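PHB depolymerase (Penicillium funiculosum, PDB 2D81) hydrolyses the ester bonds of polyhydroxybutyrate, a bacterial storage polyester, and has a circularly permuted alpha/beta hydrolase fold. Local coordinates at residues A2-S14 against I306-Q318. Residues are numbered along the deposited sequence; the frame is centred on the assembly and turned at random.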
loop_
_atom_site.group_PDB
_atom_site.type_symbol
_atom_site.label_atom_id
_atom_site.label_comp_id
_atom_site.label_asym_id
_atom_site.label_seq_id
_atom_site.Cartn_x
_atom_site.Cartn_y
_atom_site.Cartn_z
ATOM N N ALA A 2 -16.040 -16.232 3.711
ATOM C CA ALA A 2 -14.841 -16.585 2.960
ATOM C C ALA A 2 -14.565 -15.541 1.881
ATOM O O ALA A 2 -15.485 -14.906 1.371
ATOM C CB ALA A 2 -15.008 -17.961 2.326
ATOM N N LEU A 3 -13.290 -15.365 1.546
ATOM C CA LEU A 3 -12.894 -14.475 0.460
ATOM C C LEU A 3 -13.224 -15.136 -0.881
ATOM O O LEU A 3 -12.731 -16.224 -1.179
ATOM C CB LEU A 3 -11.390 -14.194 0.549
ATOM C CG LEU A 3 -10.747 -13.290 -0.504
ATOM C CD1 LEU A 3 -11.355 -11.893 -0.437
ATOM C CD2 LEU A 3 -9.244 -13.223 -0.253
ATOM N N PRO A 4 -14.063 -14.485 -1.703
ATOM C CA PRO A 4 -14.453 -15.025 -3.011
ATOM C C PRO A 4 -13.353 -15.004 -4.067
ATOM O O PRO A 4 -12.418 -14.200 -4.002
ATOM C CB PRO A 4 -15.636 -14.140 -3.417
ATOM C CG PRO A 4 -16.162 -13.625 -2.111
ATOM C CD PRO A 4 -14.889 -13.314 -1.371
ATOM N N ALA A 5 -13.480 -15.899 -5.041
ATOM C CA ALA A 5 -12.718 -15.816 -6.277
ATOM C C ALA A 5 -13.519 -14.986 -7.273
ATOM O O ALA A 5 -14.734 -15.161 -7.404
ATOM C CB ALA A 5 -12.473 -17.215 -6.840
ATOM N N PHE A 6 -12.840 -14.078 -7.965
ATOM C CA PHE A 6 -13.488 -13.241 -8.966
ATOM C C PHE A 6 -12.825 -13.392 -10.330
ATOM O O PHE A 6 -11.741 -13.964 -10.443
ATOM C CB PHE A 6 -13.451 -11.771 -8.537
ATOM C CG PHE A 6 -14.329 -11.461 -7.360
ATOM C CD1 PHE A 6 -13.848 -11.585 -6.062
ATOM C CD2 PHE A 6 -15.645 -11.061 -7.553
ATOM C CE1 PHE A 6 -14.671 -11.313 -4.969
ATOM C CE2 PHE A 6 -16.475 -10.787 -6.469
ATOM C CZ PHE A 6 -15.987 -10.913 -5.175
ATOM N N ASN A 7 -13.484 -12.884 -11.367
ATOM C CA ASN A 7 -12.913 -12.928 -12.701
ATOM C C ASN A 7 -11.958 -11.755 -12.851
ATOM O O ASN A 7 -12.288 -10.732 -13.457
ATOM C CB ASN A 7 -14.009 -12.857 -13.768
ATOM C CG ASN A 7 -13.466 -13.077 -15.167
ATOM O OD1 ASN A 7 -12.287 -13.381 -15.343
ATOM N ND2 ASN A 7 -14.327 -12.933 -16.169
ATOM N N VAL A 8 -10.774 -11.913 -12.272
ATOM C CA VAL A 8 -9.748 -10.880 -12.309
ATOM C C VAL A 8 -8.520 -11.419 -13.026
ATOM O O VAL A 8 -8.027 -12.499 -12.700
ATOM C CB VAL A 8 -9.347 -10.449 -10.883
ATOM C CG1 VAL A 8 -8.180 -9.472 -10.942
ATOM C CG2 VAL A 8 -10.539 -9.809 -10.179
ATOM N N ASN A 9 -8.028 -10.668 -14.005
ATOM C CA ASN A 9 -6.830 -11.083 -14.720
ATOM C C ASN A 9 -5.623 -10.957 -13.796
ATOM O O ASN A 9 -5.375 -9.894 -13.233
ATOM C CB ASN A 9 -6.614 -10.220 -15.962
ATOM C CG ASN A 9 -5.664 -10.867 -16.954
ATOM O OD1 ASN A 9 -4.640 -11.427 -16.566
ATOM N ND2 ASN A 9 -5.998 -10.789 -18.237
ATOM N N PRO A 10 -4.858 -12.048 -13.625
ATOM C CA PRO A 10 -3.677 -12.021 -12.756
ATOM C C PRO A 10 -2.631 -11.003 -13.211
ATOM O O PRO A 10 -1.755 -10.619 -12.438
ATOM C CB PRO A 10 -3.155 -13.455 -12.837
ATOM C CG PRO A 10 -4.402 -14.255 -13.084
ATOM C CD PRO A 10 -5.120 -13.414 -14.109
ATOM N N ASN A 11 -2.723 -10.569 -14.466
ATOM C CA ASN A 11 -1.748 -9.627 -15.007
ATOM C C ASN A 11 -2.179 -8.175 -14.806
ATOM O O ASN A 11 -1.608 -7.267 -15.410
ATOM C CB ASN A 11 -1.522 -9.875 -16.503
ATOM C CG ASN A 11 -2.753 -9.575 -17.340
ATOM O OD1 ASN A 11 -3.532 -8.673 -17.023
ATOM N ND2 ASN A 11 -2.927 -10.320 -18.428
ATOM N N SER A 12 -3.185 -7.956 -13.962
ATOM C CA SER A 12 -3.740 -6.618 -13.782
ATOM C C SER A 12 -3.677 -6.179 -12.324
ATOM O O SER A 12 -4.425 -5.291 -11.903
ATOM C CB SER A 12 -5.194 -6.583 -14.253
ATOM O OG SER A 12 -6.012 -7.376 -13.410
ATOM N N VAL A 13 -2.786 -6.799 -11.559
ATOM C CA VAL A 13 -2.723 -6.574 -10.116
ATOM C C VAL A 13 -1.695 -5.504 -9.742
ATOM O O VAL A 13 -0.597 -5.445 -10.306
ATOM C CB VAL A 13 -2.383 -7.888 -9.371
ATOM C CG1 VAL A 13 -2.322 -7.640 -7.869
ATOM C CG2 VAL A 13 -3.436 -8.951 -9.684
ATOM N N SER A 14 -2.064 -4.659 -8.785
ATOM C CA SER A 14 -1.178 -3.612 -8.284
ATOM C C SER A 14 -1.496 -3.326 -6.819
ATOM O O SER A 14 -2.446 -3.884 -6.264
ATOM C CB SER A 14 -1.349 -2.333 -9.110
ATOM O OG SER A 14 -2.684 -1.855 -9.043
ATOM N N ILE A 306 -1.312 -11.167 2.492
ATOM C CA ILE A 306 -1.854 -10.295 1.460
ATOM C C ILE A 306 -1.771 -10.948 0.083
ATOM O O ILE A 306 -2.731 -10.914 -0.685
ATOM C CB ILE A 306 -1.112 -8.939 1.447
ATOM C CG1 ILE A 306 -1.334 -8.228 2.790
ATOM C CG2 ILE A 306 -1.625 -8.064 0.300
ATOM C CD1 ILE A 306 -0.496 -6.967 2.973
ATOM N N VAL A 307 -0.628 -11.552 -0.226
ATOM C CA VAL A 307 -0.473 -12.255 -1.494
ATOM C C VAL A 307 -1.443 -13.431 -1.592
ATOM O O VAL A 307 -1.957 -13.732 -2.669
ATOM C CB VAL A 307 0.972 -12.770 -1.672
ATOM C CG1 VAL A 307 1.067 -13.657 -2.911
ATOM C CG2 VAL A 307 1.922 -11.587 -1.806
ATOM N N GLY A 308 -1.691 -14.089 -0.464
ATOM C CA GLY A 308 -2.628 -15.199 -0.449
ATOM C C GLY A 308 -4.037 -14.738 -0.757
ATOM O O GLY A 308 -4.787 -15.417 -1.463
ATOM N N GLN A 309 -4.397 -13.578 -0.220
ATOM C CA GLN A 309 -5.672 -12.951 -0.531
ATOM C C GLN A 309 -5.762 -12.654 -2.021
ATOM O O GLN A 309 -6.772 -12.938 -2.663
ATOM C CB GLN A 309 -5.824 -11.657 0.273
ATOM C CG GLN A 309 -6.002 -11.880 1.772
ATOM C CD GLN A 309 -6.014 -10.585 2.554
ATOM O OE1 GLN A 309 -6.309 -9.526 2.005
ATOM N NE2 GLN A 309 -5.704 -10.663 3.848
ATOM N N VAL A 310 -4.696 -12.084 -2.572
ATOM C CA VAL A 310 -4.670 -11.745 -3.987
ATOM C C VAL A 310 -4.826 -12.993 -4.848
ATOM O O VAL A 310 -5.601 -13.004 -5.806
ATOM C CB VAL A 310 -3.351 -11.036 -4.359
ATOM C CG1 VAL A 310 -3.220 -10.931 -5.868
ATOM C CG2 VAL A 310 -3.320 -9.654 -3.727
ATOM N N LYS A 311 -4.084 -14.042 -4.506
ATOM C CA LYS A 311 -4.109 -15.277 -5.284
ATOM C C LYS A 311 -5.522 -15.850 -5.334
ATOM O O LYS A 311 -5.950 -16.380 -6.362
ATOM C CB LYS A 311 -3.168 -16.313 -4.665
ATOM C CG LYS A 311 -1.706 -15.896 -4.590
ATOM C CD LYS A 311 -0.964 -16.144 -5.889
ATOM C CE LYS A 311 0.527 -15.893 -5.709
ATOM N NZ LYS A 311 1.324 -16.248 -6.915
ATOM N N GLN A 312 -6.241 -15.746 -4.220
ATOM C CA GLN A 312 -7.609 -16.249 -4.145
ATOM C C GLN A 312 -8.526 -15.454 -5.069
ATOM O O GLN A 312 -9.302 -16.026 -5.834
ATOM C CB GLN A 312 -8.116 -16.173 -2.704
ATOM C CG GLN A 312 -9.606 -16.482 -2.516
ATOM C CD GLN A 312 -10.014 -17.842 -3.058
ATOM O OE1 GLN A 312 -9.174 -18.711 -3.297
ATOM N NE2 GLN A 312 -11.315 -18.034 -3.245
ATOM N N ILE A 313 -8.424 -14.131 -5.004
ATOM C CA ILE A 313 -9.276 -13.271 -5.815
ATOM C C ILE A 313 -9.070 -13.493 -7.313
ATOM O O ILE A 313 -10.034 -13.508 -8.075
ATOM C CB ILE A 313 -9.036 -11.786 -5.480
ATOM C CG1 ILE A 313 -9.552 -11.493 -4.067
ATOM C CG2 ILE A 313 -9.725 -10.892 -6.508
ATOM C CD1 ILE A 313 -9.157 -10.136 -3.520
ATOM N N VAL A 314 -7.824 -13.666 -7.742
ATOM C CA VAL A 314 -7.556 -13.805 -9.172
ATOM C C VAL A 314 -7.760 -15.236 -9.661
ATOM O O VAL A 314 -7.697 -15.500 -10.862
ATOM C CB VAL A 314 -6.118 -13.361 -9.533
ATOM C CG1 VAL A 314 -5.882 -11.940 -9.053
ATOM C CG2 VAL A 314 -5.103 -14.315 -8.924
ATOM N N SER A 315 -8.009 -16.154 -8.732
ATOM C CA SER A 315 -8.158 -17.566 -9.087
ATOM C C SER A 315 -9.448 -17.817 -9.862
ATOM O O SER A 315 -9.672 -18.916 -10.371
ATOM C CB SER A 315 -8.147 -18.440 -7.829
ATOM O OG SER A 315 -9.349 -18.295 -7.092
ATOM N N GLY A 316 -10.295 -16.796 -9.951
ATOM C CA GLY A 316 -11.533 -16.935 -10.693
ATOM C C GLY A 316 -11.439 -16.440 -12.125
ATOM O O GLY A 316 -12.445 -16.398 -12.834
ATOM N N PHE A 317 -10.238 -16.062 -12.556
ATOM C CA PHE A 317 -10.049 -15.562 -13.916
ATOM C C PHE A 317 -10.550 -16.591 -14.922
ATOM O O PHE A 317 -10.207 -17.769 -14.838
ATOM C CB PHE A 317 -8.567 -15.260 -14.171
ATOM C CG PHE A 317 -8.285 -14.704 -15.542
ATOM C CD1 PHE A 317 -8.984 -13.598 -16.018
ATOM C CD2 PHE A 317 -7.307 -15.278 -16.350
ATOM C CE1 PHE A 317 -8.715 -13.072 -17.279
ATOM C CE2 PHE A 317 -7.029 -14.757 -17.617
ATOM C CZ PHE A 317 -7.733 -13.652 -18.082
ATOM N N GLN A 318 -11.363 -16.139 -15.873
ATOM C CA GLN A 318 -11.975 -17.043 -16.839
ATOM C C GLN A 318 -11.332 -16.935 -18.221
ATOM O O GLN A 318 -10.390 -16.128 -18.374
ATOM C CB GLN A 318 -13.478 -16.761 -16.924
ATOM C CG GLN A 318 -14.219 -17.050 -15.621
ATOM C CD GLN A 318 -15.687 -16.675 -15.676
ATOM O OE1 GLN A 318 -16.410 -17.086 -16.582
ATOM N NE2 GLN A 318 -16.139 -15.898 -14.697
ATOM O OXT GLN A 318 -11.772 -17.666 -19.135
#
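The F6 amide meets the carbonyl of I313 in a 2.9 Å hydrogen bond from F6 N to I313 O, where the N-terminal arm 2-9 wraps the end of the C-terminal helix 301-314 in this circularly permuted alpha/beta hydrolase fold. Two further bonds flank it. Q312 is bent at chi2 (56°), which turns its amide toward the L3 carbonyl and brings NE2 to 3.1 Å from L3 O. Past the helix, the N7 side-chain carbonyl accepts the backbone amide of Q318, with Q318 N 3.0 Å from N7 OD1 and lying well above the carbonyl plane. A leucine in place of N7 would probably leave Q318 N without this acceptor and the terminal residue freer to move, and would also cost the bond from N7 ND2 to G217 O.

Apolar contacts fill in between these bonds. L3 sends CD2 against the backbone of Q309, while CD1 meets I313 CG1, the two side chains crossing at about a right angle. V8 spans I313 and V314, with CG2 on I313 CG2 and CG1 on V314 CG1, the latter methyl also taking V13 CG2 at 3.9 Å. With CG anti to the backbone N (chi1 -179°), the F317 ring reaches across to N9 and P10, whose CA and CD lie over one face in two CH-pi contacts, 3.9 and 4.0 Å from the ring centroid.

Further out, N7 and N9 pair through their backbones with C221, and I257 and L259 of strand 256-260 pack against F6, V8 and I313, so the arm and the helix lie against the central sheet. A type I turn, N9 to S12, then leads into strand 13-18; at its close N9 O accepts both S12 N and S12 OG, the hydroxyl lying in the carbonyl plane at 2.6 Å.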